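Sugar ABC transporter (Agrobacterium radiobacter, PDB 4RXT) holds arabinopyranose between two lobes and probably serves as the sugar-capturing component of an ABC-type uptake system. Local coordinates at residues I10-D13 and Y18-I21; N49-I54 and V67-E72; G119-I124 and T160-L165. All blocks are in the same frame, centred on the assembly; numbering follows the deposited sequence. Where two conformers were deposited one is given.

In the fold
All three contacts pack an element or loop flanking a strand of an α/β sheet against a helix, yet each does so with different chemistry. Contacts 1 and 2 share one lobe: strands 9-11 and 66-68 are neighbours in the parallel sheet, joined by probable backbone bonds from Ile10 to Val67 and Ser69. Contact 1 packs aliphatic side chains and backbone round an indole and ends at the sugar, whereas contact 2 is a pair of hydrogen bonds beside it, made by one glutamine amide. Contact 2 is wholly buried and contact 1 nearly so, Asp13 being partly exposed. Contact 3, centred about 32 Å from contact 1, is wholly apolar; its touching residues are buried, though exposed ones border them.

Contact 1 of 3, residues I10-D13 and Y18-I21; sequences IVKD and YWQI. With ARA (alpha-L-arabinopyranose), chain B.
The indole of Trp19 is sandwiched: over the centre of one face lies the backbone N of Lys12, 4.0 Å above the plane, and over the opposite face sits CD2 of Tyr18. The phenol of Tyr18 in turn presents its edge to Trp19 CD2 and one of its faces to the sugar, with C1 of arabinopyranose 3.7 Å above the ring centre. This layering belongs to the first β-α-β unit of the periplasmic binding protein fold, where the turn after strand 9-11 and the start of helix 17-33 together form part of the ligand pocket. Val11 reaches the indole obliquely, its CB 3.7 Å from Trp19 CE3. Lys12 crosses the benzo part, CG lying 3.5 Å from Trp19 CZ2. Beyond CG the lysine chain stays extended (chi2 -169°), which carries it past the indole to the pocket, where NZ donates a hydrogen bond of 3.1 Å to O3 of the sugar. Glu45 and Asp93 complete this corner: Glu45 OE2 accepts from Trp19 NE1 and its OE1 bonds the sugar, which helps to set the rotation of the indole, while Asp93 bonds to both Tyr18 OH and the ligand. The aromatic pair is thus held by the same carboxylates that grip the sugar, a case of first-shell residues positioning one another. On the pyrrole side the backbone closes in. Asp13 N, buried without a hydrogen-bonding partner, lies over the same face as Lys12 N, and Asp13 O comes to 3.2 Å from Trp19 CB.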
ATOM      1  N   ILE A  10      11.005   2.619 -10.039  1.00 13.03           N
ATOM      2  CA  ILE A  10      10.436   1.327 -10.385  1.00 10.87           C
ATOM      3  C   ILE A  10       9.340   1.043  -9.385  1.00 13.10           C
ATOM      4  O   ILE A  10       9.589   0.827  -8.204  1.00 12.89           O
ATOM      5  CB  ILE A  10      11.496   0.190 -10.334  1.00 13.66           C
ATOM      6  CG1 ILE A  10      12.675   0.528 -11.247  1.00 15.63           C
ATOM      7  CG2 ILE A  10      10.863  -1.158 -10.719  1.00 13.60           C
ATOM      8  CD1 ILE A  10      13.870  -0.380 -11.073  1.00 14.98           C
ATOM      9  N   VAL A  11       8.111   1.055  -9.870  1.00 11.60           N
ATOM     10  CA  VAL A  11       6.944   0.793  -9.046  1.00 11.64           C
ATOM     11  C   VAL A  11       6.493  -0.653  -9.184  1.00 12.57           C
ATOM     12  O   VAL A  11       6.993  -1.370 -10.054  1.00 13.29           O
ATOM     13  CB  VAL A  11       5.798   1.756  -9.343  1.00 12.19           C
ATOM     14  CG1 VAL A  11       6.239   3.193  -9.034  1.00 15.86           C
ATOM     15  CG2 VAL A  11       5.331   1.612 -10.790  1.00 15.01           C
ATOM     16  N   LYS A  12       5.588  -1.096  -8.307  1.00 11.85           N
ATOM     17  CA  LYS A  12       5.112  -2.503  -8.380  1.00 12.55           C
ATOM     18  C   LYS A  12       4.209  -2.759  -9.596  1.00 13.42           C
ATOM     19  O   LYS A  12       4.150  -3.869 -10.093  1.00 13.99           O
ATOM     20  CB  LYS A  12       4.329  -2.899  -7.122  1.00 12.19           C
ATOM     21  CG  LYS A  12       5.087  -2.801  -5.811  1.00 12.79           C
ATOM     22  CD  LYS A  12       4.308  -3.456  -4.698  1.00 11.62           C
ATOM     23  CE  LYS A  12       4.984  -3.337  -3.352  1.00 14.30           C
ATOM     24  NZ  LYS A  12       4.244  -4.161  -2.346  1.00 17.74           N
ATOM     25  N   ASP A  13       3.401  -1.757  -9.992  1.00 12.09           N
ATOM     26  CA  ASP A  13       2.378  -1.983 -11.022  1.00 15.37           C
ATOM     27  C   ASP A  13       1.944  -0.631 -11.580  1.00 16.21           C
ATOM     28  O   ASP A  13       1.274   0.143 -10.909  1.00 15.98           O
ATOM     29  CB  ASP A  13       1.174  -2.737 -10.425  1.00 15.17           C
ATOM     30  CG  ASP A  13       0.022  -2.994 -11.456  1.00 16.81           C
ATOM     31  OD1 ASP A  13       0.066  -2.472 -12.596  1.00 18.41           O
ATOM     32  OD2 ASP A  13      -0.958  -3.687 -11.115  1.00 22.67           O
ATOM     33  N   TYR A  18      -2.807   3.854  -7.221  1.00 12.27           N
ATOM     34  CA  TYR A  18      -1.887   4.162  -6.150  1.00 13.20           C
ATOM     35  C   TYR A  18      -0.468   4.452  -6.684  1.00 13.01           C
ATOM     36  O   TYR A  18       0.162   5.449  -6.318  1.00 13.33           O
ATOM     37  CB  TYR A  18      -1.826   2.988  -5.191  1.00 13.09           C
ATOM     38  CG  TYR A  18      -0.865   3.210  -4.050  1.00 12.91           C
ATOM     39  CD1 TYR A  18      -1.246   3.882  -2.892  1.00 13.71           C
ATOM     40  CD2 TYR A  18       0.453   2.716  -4.104  1.00 13.87           C
ATOM     41  CE1 TYR A  18      -0.357   4.064  -1.839  1.00 13.63           C
ATOM     42  CE2 TYR A  18       1.335   2.923  -3.058  1.00 12.23           C
ATOM     43  CZ  TYR A  18       0.922   3.557  -1.912  1.00 11.61           C
ATOM     44  OH  TYR A  18       1.790   3.750  -0.857  1.00 15.61           O
ATOM     45  N   TRP A  19       0.024   3.543  -7.528  1.00 14.37           N
ATOM     46  CA  TRP A  19       1.372   3.718  -8.106  1.00 14.03           C
ATOM     47  C   TRP A  19       1.460   4.888  -9.050  1.00 16.86           C
ATOM     48  O   TRP A  19       2.504   5.485  -9.191  1.00 14.02           O
ATOM     49  CB  TRP A  19       1.902   2.422  -8.771  1.00 10.84           C
ATOM     50  CG  TRP A  19       2.086   1.354  -7.750  1.00 12.40           C
ATOM     51  CD1 TRP A  19       1.336   0.247  -7.595  1.00 14.98           C
ATOM     52  CD2 TRP A  19       2.959   1.420  -6.630  1.00 13.32           C
ATOM     53  NE1 TRP A  19       1.703  -0.425  -6.458  1.00 13.62           N
ATOM     54  CE2 TRP A  19       2.718   0.275  -5.855  1.00 14.21           C
ATOM     55  CE3 TRP A  19       3.925   2.325  -6.217  1.00 12.51           C
ATOM     56  CZ2 TRP A  19       3.413   0.030  -4.712  1.00 14.08           C
ATOM     57  CZ3 TRP A  19       4.623   2.076  -5.086  1.00 14.80           C
ATOM     58  CH2 TRP A  19       4.358   0.947  -4.346  1.00 13.70           C
ATOM     59  N   GLN A  20       0.341   5.211  -9.692  1.00 14.64           N
ATOM     60  CA  GLN A  20       0.287   6.421 -10.539  1.00 14.77           C
ATOM     61  C   GLN A  20       0.448   7.705  -9.711  1.00 11.36           C
ATOM     62  O   GLN A  20       1.037   8.687 -10.168  1.00 16.84           O
ATOM     63  CB  GLN A  20      -0.983   6.441 -11.368  1.00 16.88           C
ATOM     64  CG  GLN A  20      -0.932   5.345 -12.422  1.00 17.80           C
ATOM     65  CD  GLN A  20      -2.275   4.940 -13.001  1.00 22.28           C
ATOM     66  OE1 GLN A  20      -3.321   5.536 -12.696  1.00 29.41           O
ATOM     67  NE2 GLN A  20      -2.259   3.877 -13.825  1.00 29.44           N
ATOM     68  N   ILE A  21       0.007   7.678  -8.466  1.00 14.83           N
ATOM     69  CA  ILE A  21       0.217   8.828  -7.559  1.00 15.72           C
ATOM     70  C   ILE A  21       1.706   8.934  -7.232  1.00 13.96           C
ATOM     71  O   ILE A  21       2.298   9.984  -7.307  1.00 14.45           O
ATOM     72  CB  ILE A  21      -0.585   8.739  -6.244  1.00 18.20           C
ATOM     73  CG1 ILE A  21      -2.105   8.760  -6.510  1.00 16.01           C
ATOM     74  CG2 ILE A  21      -0.206   9.915  -5.327  1.00 14.77           C
ATOM     75  CD1 ILE A  21      -2.938   8.323  -5.308  1.00 19.14           C
TER
HETATM   76  C1  ARA B 401      -0.732   0.010  -1.537  1.00 14.51           C
HETATM   77  C2  ARA B 401       0.487  -0.650  -0.864  1.00 21.84           C
HETATM   78  C3  ARA B 401       1.369  -1.280  -1.928  1.00 26.15           C
HETATM   79  C4  ARA B 401       0.565  -2.210  -2.853  1.00 25.71           C
HETATM   80  C5  ARA B 401      -0.883  -2.000  -2.708  1.00 17.84           C
HETATM   81  O1  ARA B 401      -1.522  -0.066  -0.356  1.00 15.13           O
HETATM   82  O2  ARA B 401       1.265   0.327  -0.147  1.00 15.75           O
HETATM   83  O3  ARA B 401       2.475  -1.921  -1.270  1.00 21.89           O
HETATM   84  O4  ARA B 401       0.654  -3.586  -2.476  1.00 34.06           O
HETATM   85  O5  ARA B 401      -1.305  -0.626  -2.673  1.00 22.23           O

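Contact 2 of 3, residues N49-I54 and V67-E72; sequences NGQISI and VISPTE
In the α/β lobe built on the parallel sheet, the first turns of helix 48-60 lie beside the end of strand 66-68 and the loop that leaves it, and one side chain, Gln51, bridges the two. Its amide makes two hydrogen bonds to the loop. Thr71 N donates to Gln51 OE1 over 2.8 Å, the donor tilted 19° from the plane of the side-chain carbonyl, and Gln51 NE2 donates to Ser69 O over 2.9 Å with an N-H...O angle of 161°. Ser69 O lies close to the amide plane of Gln51, but NE2 stands above the carbonyl plane of Ser69. With both ends of the amide engaged, its rotation is fixed, and the backbone to each side of Pro70 is tied to the helix. The reach comes from a chain that is extended beyond CG, with CG itself anti to the backbone N (chi1 -166°). Ile68 packs on the amide, its CD1 4.0 Å from Gln51 CD. The loop borders the sugar site, since Ser69 and Thr71 both touch Lys12, and Thr71 OG1 bonds to the backbone O of Glu45. That leaves the methyl of Thr71 turned to the glutamine, CG2 being 3.4 Å from OE1.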
ATOM      1  N   ASN A  49       9.195 -11.477 -11.227  1.00 15.87           N
ATOM      2  CA  ASN A  49      10.267 -11.637 -12.213  1.00 18.73           C
ATOM      3  C   ASN A  49      10.362 -10.380 -13.077  1.00 15.02           C
ATOM      4  O   ASN A  49      11.450  -9.927 -13.409  1.00 18.28           O
ATOM      5  CB  ASN A  49      10.000 -12.856 -13.114  1.00 15.80           C
ATOM      6  CG  ASN A  49      11.168 -13.195 -14.011  1.00 19.27           C
ATOM      7  OD1 ASN A  49      12.320 -13.207 -13.581  1.00 25.94           O
ATOM      8  ND2 ASN A  49      10.877 -13.517 -15.240  1.00 38.91           N
ATOM      9  N   GLY A  50       9.189  -9.834 -13.432  1.00 13.87           N
ATOM     10  CA  GLY A  50       9.100  -8.660 -14.251  1.00 14.73           C
ATOM     11  C   GLY A  50       9.822  -7.515 -13.594  1.00 13.97           C
ATOM     12  O   GLY A  50      10.593  -6.795 -14.239  1.00 17.28           O
ATOM     13  N   GLN A  51       9.571  -7.333 -12.314  1.00 13.99           N
ATOM     14  CA  GLN A  51      10.262  -6.264 -11.589  1.00 13.85           C
ATOM     15  C   GLN A  51      11.776  -6.503 -11.501  1.00 14.97           C
ATOM     16  O   GLN A  51      12.566  -5.590 -11.648  1.00 14.33           O
ATOM     17  CB  GLN A  51       9.668  -6.059 -10.190  1.00 14.08           C
ATOM     18  CG  GLN A  51      10.164  -4.757  -9.602  1.00 14.40           C
ATOM     19  CD  GLN A  51       9.716  -4.493  -8.187  1.00 13.15           C
ATOM     20  OE1 GLN A  51       9.989  -5.261  -7.281  1.00 16.05           O
ATOM     21  NE2 GLN A  51       9.018  -3.392  -7.989  1.00 12.80           N
ATOM     22  N   ILE A  52      12.158  -7.748 -11.229  1.00 14.32           N
ATOM     23  CA  ILE A  52      13.580  -8.072 -11.131  1.00 14.04           C
ATOM     24  C   ILE A  52      14.304  -7.758 -12.463  1.00 14.91           C
ATOM     25  O   ILE A  52      15.380  -7.164 -12.478  1.00 16.65           O
ATOM     26  CB  ILE A  52      13.782  -9.527 -10.680  1.00 15.72           C
ATOM     27  CG1 ILE A  52      13.292  -9.715  -9.240  1.00 15.98           C
ATOM     28  CG2 ILE A  52      15.269  -9.905 -10.751  1.00 16.96           C
ATOM     29  CD1 ILE A  52      13.215 -11.176  -8.829  1.00 20.51           C
ATOM     30  N   SER A  53      13.692  -8.176 -13.564  0.50 15.88           N
ATOM     31  CA  SER A  53      14.223  -7.897 -14.900  0.50 16.84           C
ATOM     32  C   SER A  53      14.387  -6.409 -15.159  0.50 14.73           C
ATOM     33  O   SER A  53      15.418  -5.952 -15.650  0.50 17.94           O
ATOM     34  CB  SER A  53      13.310  -8.510 -15.976  0.50 18.99           C
ATOM     35  OG  SER A  53      13.355  -9.923 -15.930  0.50 35.05           O
ATOM     36  N   ILE A  54      13.365  -5.654 -14.798  1.00 15.83           N
ATOM     37  CA  ILE A  54      13.401  -4.193 -14.949  1.00 17.17           C
ATOM     38  C   ILE A  54      14.525  -3.568 -14.109  1.00 13.19           C
ATOM     39  O   ILE A  54      15.266  -2.710 -14.612  1.00 15.98           O
ATOM     40  CB  ILE A  54      12.013  -3.577 -14.610  1.00 14.44           C
ATOM     41  CG1 ILE A  54      11.007  -3.976 -15.682  1.00 16.93           C
ATOM     42  CG2 ILE A  54      12.074  -2.046 -14.424  1.00 18.07           C
ATOM     43  CD1 ILE A  54       9.574  -3.785 -15.246  1.00 19.50           C
ATOM     44  N   VAL A  67      15.170   4.507  -7.448  1.00 12.03           N
ATOM     45  CA  VAL A  67      14.113   4.403  -6.444  1.00 14.73           C
ATOM     46  C   VAL A  67      13.262   3.203  -6.796  1.00 11.93           C
ATOM     47  O   VAL A  67      12.847   3.040  -7.934  1.00 12.87           O
ATOM     48  CB  VAL A  67      13.219   5.663  -6.376  1.00 13.66           C
ATOM     49  CG1 VAL A  67      12.085   5.492  -5.353  1.00 13.68           C
ATOM     50  CG2 VAL A  67      14.067   6.884  -6.051  1.00 13.17           C
ATOM     51  N   ILE A  68      13.010   2.340  -5.826  1.00 11.01           N
ATOM     52  CA  ILE A  68      12.200   1.151  -6.060  1.00 13.64           C
ATOM     53  C   ILE A  68      11.236   0.858  -4.917  1.00 12.79           C
ATOM     54  O   ILE A  68      11.581   1.037  -3.746  1.00 12.57           O
ATOM     55  CB  ILE A  68      13.082  -0.097  -6.353  1.00 12.60           C
ATOM     56  CG1 ILE A  68      12.270  -1.342  -6.694  1.00 12.77           C
ATOM     57  CG2 ILE A  68      14.066  -0.395  -5.212  1.00 12.07           C
ATOM     58  CD1 ILE A  68      13.048  -2.439  -7.379  1.00 14.25           C
ATOM     59  N   SER A  69      10.041   0.386  -5.298  1.00 11.49           N
ATOM     60  CA  SER A  69       9.077  -0.226  -4.358  1.00 10.96           C
ATOM     61  C   SER A  69       9.139  -1.739  -4.557  1.00 13.95           C
ATOM     62  O   SER A  69       8.465  -2.253  -5.403  1.00 12.91           O
ATOM     63  CB  SER A  69       7.643   0.291  -4.593  1.00 12.25           C
ATOM     64  OG  SER A  69       7.228  -0.068  -5.887  1.00 13.52           O
ATOM     65  N   PRO A  70       9.948  -2.439  -3.738  1.00 13.75           N
ATOM     66  CA  PRO A  70      10.092  -3.869  -3.951  1.00 13.17           C
ATOM     67  C   PRO A  70       8.771  -4.613  -3.858  1.00 10.67           C
ATOM     68  O   PRO A  70       8.077  -4.526  -2.861  1.00 12.76           O
ATOM     69  CB  PRO A  70      11.050  -4.314  -2.847  1.00 14.80           C
ATOM     70  CG  PRO A  70      11.757  -3.080  -2.404  1.00 16.71           C
ATOM     71  CD  PRO A  70      10.804  -1.937  -2.650  1.00 13.21           C
ATOM     72  N   THR A  71       8.465  -5.413  -4.881  1.00 13.13           N
ATOM     73  CA  THR A  71       7.166  -6.026  -4.955  1.00 13.08           C
ATOM     74  C   THR A  71       6.958  -7.222  -4.027  1.00 14.68           C
ATOM     75  O   THR A  71       5.864  -7.467  -3.560  1.00 20.20           O
ATOM     76  CB  THR A  71       6.765  -6.298  -6.412  1.00 17.23           C
ATOM     77  OG1 THR A  71       5.336  -6.426  -6.476  1.00 19.39           O
ATOM     78  CG2 THR A  71       7.469  -7.529  -6.936  1.00 20.08           C
ATOM     79  N   GLU A  72       8.034  -7.950  -3.717  1.00 14.06           N
ATOM     80  CA  GLU A  72       7.950  -9.136  -2.871  1.00 16.45           C
ATOM     81  C   GLU A  72       9.218  -9.042  -1.992  1.00 18.01           C
ATOM     82  O   GLU A  72      10.312  -8.756  -2.488  1.00 19.28           O
ATOM     83  CB  GLU A  72       7.926 -10.408  -3.768  1.00 18.92           C
ATOM     84  CG  GLU A  72       7.231 -11.666  -3.216  1.00 28.83           C
ATOM     85  CD  GLU A  72       8.132 -12.639  -2.445  1.00 36.23           C
ATOM     86  OE1 GLU A  72       9.353 -12.471  -2.398  1.00 22.18           O
ATOM     87  OE2 GLU A  72       7.590 -13.600  -1.867  1.00121.84           O
TER

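Contact 3 of 3, residues G119-I124 and T160-L165; sequences GLAAAI and TKYPGL
Ala121 CB points into the ring of Tyr162, 3.5 Å from its centroid and only 15° off the ring normal, a CH-pi contact over the face. The methyl sits offset toward the rim, nearest to CE1 at 3.4 Å. On the opposite face of the same ring lies CG of Lys161, so the phenol is held between an alanine of one helix and its own chain neighbour. Leu165 adds a second apolar contact: its CD1 is 4.2 Å from Ala121 CB, and its other methyl, CD2, comes to 3.9 Å from Ile124 CD1, the two side chains passing in opposite senses. One helical turn separates Ala121 from Ile124, which lets both face this side. What brings Tyr162 and Leu165 together is a type I β turn, closed by Leu165 N bonding to Tyr162 O over 3.0 Å, at the point where the chain leaves helix 145-161. The hydroxyl of Tyr162 is hydrogen-bonded to OD1 of Asp118, which steadies the ring against helix 109-128. That helix also packs on the second sheet, Ile124 touching Val135 of strand 133-139, while Leu165 rests on Val158 of helix 145-161 as the chain enters strand 165-172 at the sheet's edge.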
ATOM      1  N   GLY A 119     -10.157   0.689  13.795  1.00 11.85           N
ATOM      2  CA  GLY A 119     -11.254   1.297  12.978  1.00 12.52           C
ATOM      3  C   GLY A 119     -12.343   0.272  12.783  1.00 11.39           C
ATOM      4  O   GLY A 119     -13.523   0.566  12.848  1.00 12.64           O
ATOM      5  N   LEU A 120     -11.953  -0.988  12.587  1.00 10.99           N
ATOM      6  CA  LEU A 120     -12.927  -2.042  12.346  1.00 10.97           C
ATOM      7  C   LEU A 120     -13.758  -2.321  13.599  1.00 12.44           C
ATOM      8  O   LEU A 120     -14.972  -2.452  13.571  1.00 12.87           O
ATOM      9  CB  LEU A 120     -12.230  -3.326  11.868  1.00 12.14           C
ATOM     10  CG  LEU A 120     -13.137  -4.491  11.541  1.00 12.78           C
ATOM     11  CD1 LEU A 120     -14.036  -4.105  10.400  1.00 13.64           C
ATOM     12  CD2 LEU A 120     -12.403  -5.746  11.101  1.00 14.47           C
ATOM     13  N   ALA A 121     -13.080  -2.338  14.733  1.00 11.98           N
ATOM     14  CA  ALA A 121     -13.753  -2.549  16.011  1.00 13.64           C
ATOM     15  C   ALA A 121     -14.749  -1.424  16.259  1.00 12.71           C
ATOM     16  O   ALA A 121     -15.878  -1.668  16.695  1.00 12.71           O
ATOM     17  CB  ALA A 121     -12.743  -2.637  17.144  1.00 16.37           C
ATOM     18  N   ALA A 122     -14.322  -0.195  15.992  1.00 13.96           N
ATOM     19  CA  ALA A 122     -15.192   0.971  16.207  1.00 16.49           C
ATOM     20  C   ALA A 122     -16.417   0.875  15.299  1.00 13.33           C
ATOM     21  O   ALA A 122     -17.566   1.198  15.706  1.00 14.22           O
ATOM     22  CB  ALA A 122     -14.419   2.258  15.949  1.00 14.40           C
ATOM     23  N   ALA A 123     -16.193   0.447  14.058  1.00 12.18           N
ATOM     24  CA  ALA A 123     -17.294   0.358  13.090  1.00 12.85           C
ATOM     25  C   ALA A 123     -18.302  -0.714  13.483  1.00 11.37           C
ATOM     26  O   ALA A 123     -19.539  -0.505  13.392  1.00 14.46           O
ATOM     27  CB  ALA A 123     -16.744   0.116  11.697  1.00 11.86           C
ATOM     28  N   ILE A 124     -17.778  -1.854  13.937  1.00 12.65           N
ATOM     29  CA  ILE A 124     -18.646  -2.933  14.415  1.00 10.22           C
ATOM     30  C   ILE A 124     -19.453  -2.462  15.647  1.00 14.02           C
ATOM     31  O   ILE A 124     -20.637  -2.754  15.784  1.00 15.23           O
ATOM     32  CB  ILE A 124     -17.866  -4.221  14.682  1.00 12.02           C
ATOM     33  CG1 ILE A 124     -17.346  -4.742  13.340  1.00 12.84           C
ATOM     34  CG2 ILE A 124     -18.746  -5.235  15.392  1.00 14.86           C
ATOM     35  CD1 ILE A 124     -16.257  -5.771  13.478  1.00 10.92           C
ATOM     36  N   THR A 160      -5.127  -8.905  21.121  1.00 16.42           N
ATOM     37  CA  THR A 160      -4.917  -8.392  22.490  1.00 18.03           C
ATOM     38  C   THR A 160      -6.019  -7.400  22.922  1.00 21.19           C
ATOM     39  O   THR A 160      -6.503  -7.407  24.060  1.00 21.15           O
ATOM     40  CB  THR A 160      -3.524  -7.796  22.685  1.00 19.74           C
ATOM     41  OG1 THR A 160      -3.365  -6.689  21.847  1.00 20.98           O
ATOM     42  CG2 THR A 160      -2.477  -8.790  22.300  1.00 27.35           C
ATOM     43  N   LYS A 161      -6.429  -6.564  21.993  1.00 14.43           N
ATOM     44  CA  LYS A 161      -7.307  -5.474  22.354  1.00 16.44           C
ATOM     45  C   LYS A 161      -8.777  -5.806  22.135  1.00 14.55           C
ATOM     46  O   LYS A 161      -9.647  -5.241  22.819  1.00 16.88           O
ATOM     47  CB  LYS A 161      -6.868  -4.206  21.626  1.00 15.98           C
ATOM     48  CG  LYS A 161      -7.733  -3.020  21.948  1.00 25.15           C
ATOM     49  CD  LYS A 161      -7.078  -1.741  21.512  1.00 33.23           C
ATOM     50  CE  LYS A 161      -7.827  -0.554  22.072  1.00 73.69           C
ATOM     51  NZ  LYS A 161      -7.615  -0.525  23.544  1.00 78.97           N
ATOM     52  N   TYR A 162      -9.068  -6.716  21.202  1.00 14.10           N
ATOM     53  CA  TYR A 162     -10.475  -6.977  20.791  1.00 14.05           C
ATOM     54  C   TYR A 162     -10.808  -8.452  20.899  1.00 13.87           C
ATOM     55  O   TYR A 162     -11.108  -9.107  19.919  1.00 14.27           O
ATOM     56  CB  TYR A 162     -10.754  -6.423  19.395  1.00 12.28           C
ATOM     57  CG  TYR A 162     -10.422  -4.953  19.278  1.00 13.32           C
ATOM     58  CD1 TYR A 162     -11.105  -4.034  20.018  1.00 14.02           C
ATOM     59  CD2 TYR A 162      -9.367  -4.501  18.480  1.00 13.97           C
ATOM     60  CE1 TYR A 162     -10.800  -2.680  19.936  1.00 13.17           C
ATOM     61  CE2 TYR A 162      -9.041  -3.153  18.404  1.00 17.19           C
ATOM     62  CZ  TYR A 162      -9.764  -2.236  19.142  1.00 15.08           C
ATOM     63  OH  TYR A 162      -9.456  -0.874  19.149  1.00 17.96           O
ATOM     64  N   PRO A 163     -10.754  -8.994  22.132  1.00 15.71           N
ATOM     65  CA  PRO A 163     -10.975 -10.434  22.232  1.00 16.03           C
ATOM     66  C   PRO A 163     -12.357 -10.951  21.797  1.00 18.07           C
ATOM     67  O   PRO A 163     -12.527 -12.148  21.591  1.00 20.63           O
ATOM     68  CB  PRO A 163     -10.695 -10.721  23.730  1.00 20.97           C
ATOM     69  CG  PRO A 163     -11.048  -9.420  24.400  1.00 21.64           C
ATOM     70  CD  PRO A 163     -10.538  -8.373  23.454  1.00 17.91           C
ATOM     71  N   GLY A 164     -13.336 -10.037  21.664  1.00 15.83           N
ATOM     72  CA  GLY A 164     -14.682 -10.387  21.218  1.00 16.89           C
ATOM     73  C   GLY A 164     -14.784 -10.553  19.699  1.00 14.47           C
ATOM     74  O   GLY A 164     -15.794 -11.060  19.205  1.00 17.31           O
ATOM     75  N   LEU A 165     -13.746 -10.100  18.986  1.00 13.92           N
ATOM     76  CA  LEU A 165     -13.628 -10.314  17.538  1.00 13.68           C
ATOM     77  C   LEU A 165     -12.912 -11.635  17.275  1.00 15.08           C
ATOM     78  O   LEU A 165     -11.860 -11.964  17.899  1.00 20.47           O
ATOM     79  CB  LEU A 165     -12.898  -9.175  16.861  1.00 12.49           C
ATOM     80  CG  LEU A 165     -13.564  -7.802  17.048  1.00 14.84           C
ATOM     81  CD1 LEU A 165     -12.721  -6.773  16.309  1.00 15.68           C
ATOM     82  CD2 LEU A 165     -15.018  -7.765  16.577  1.00 14.07           C
TER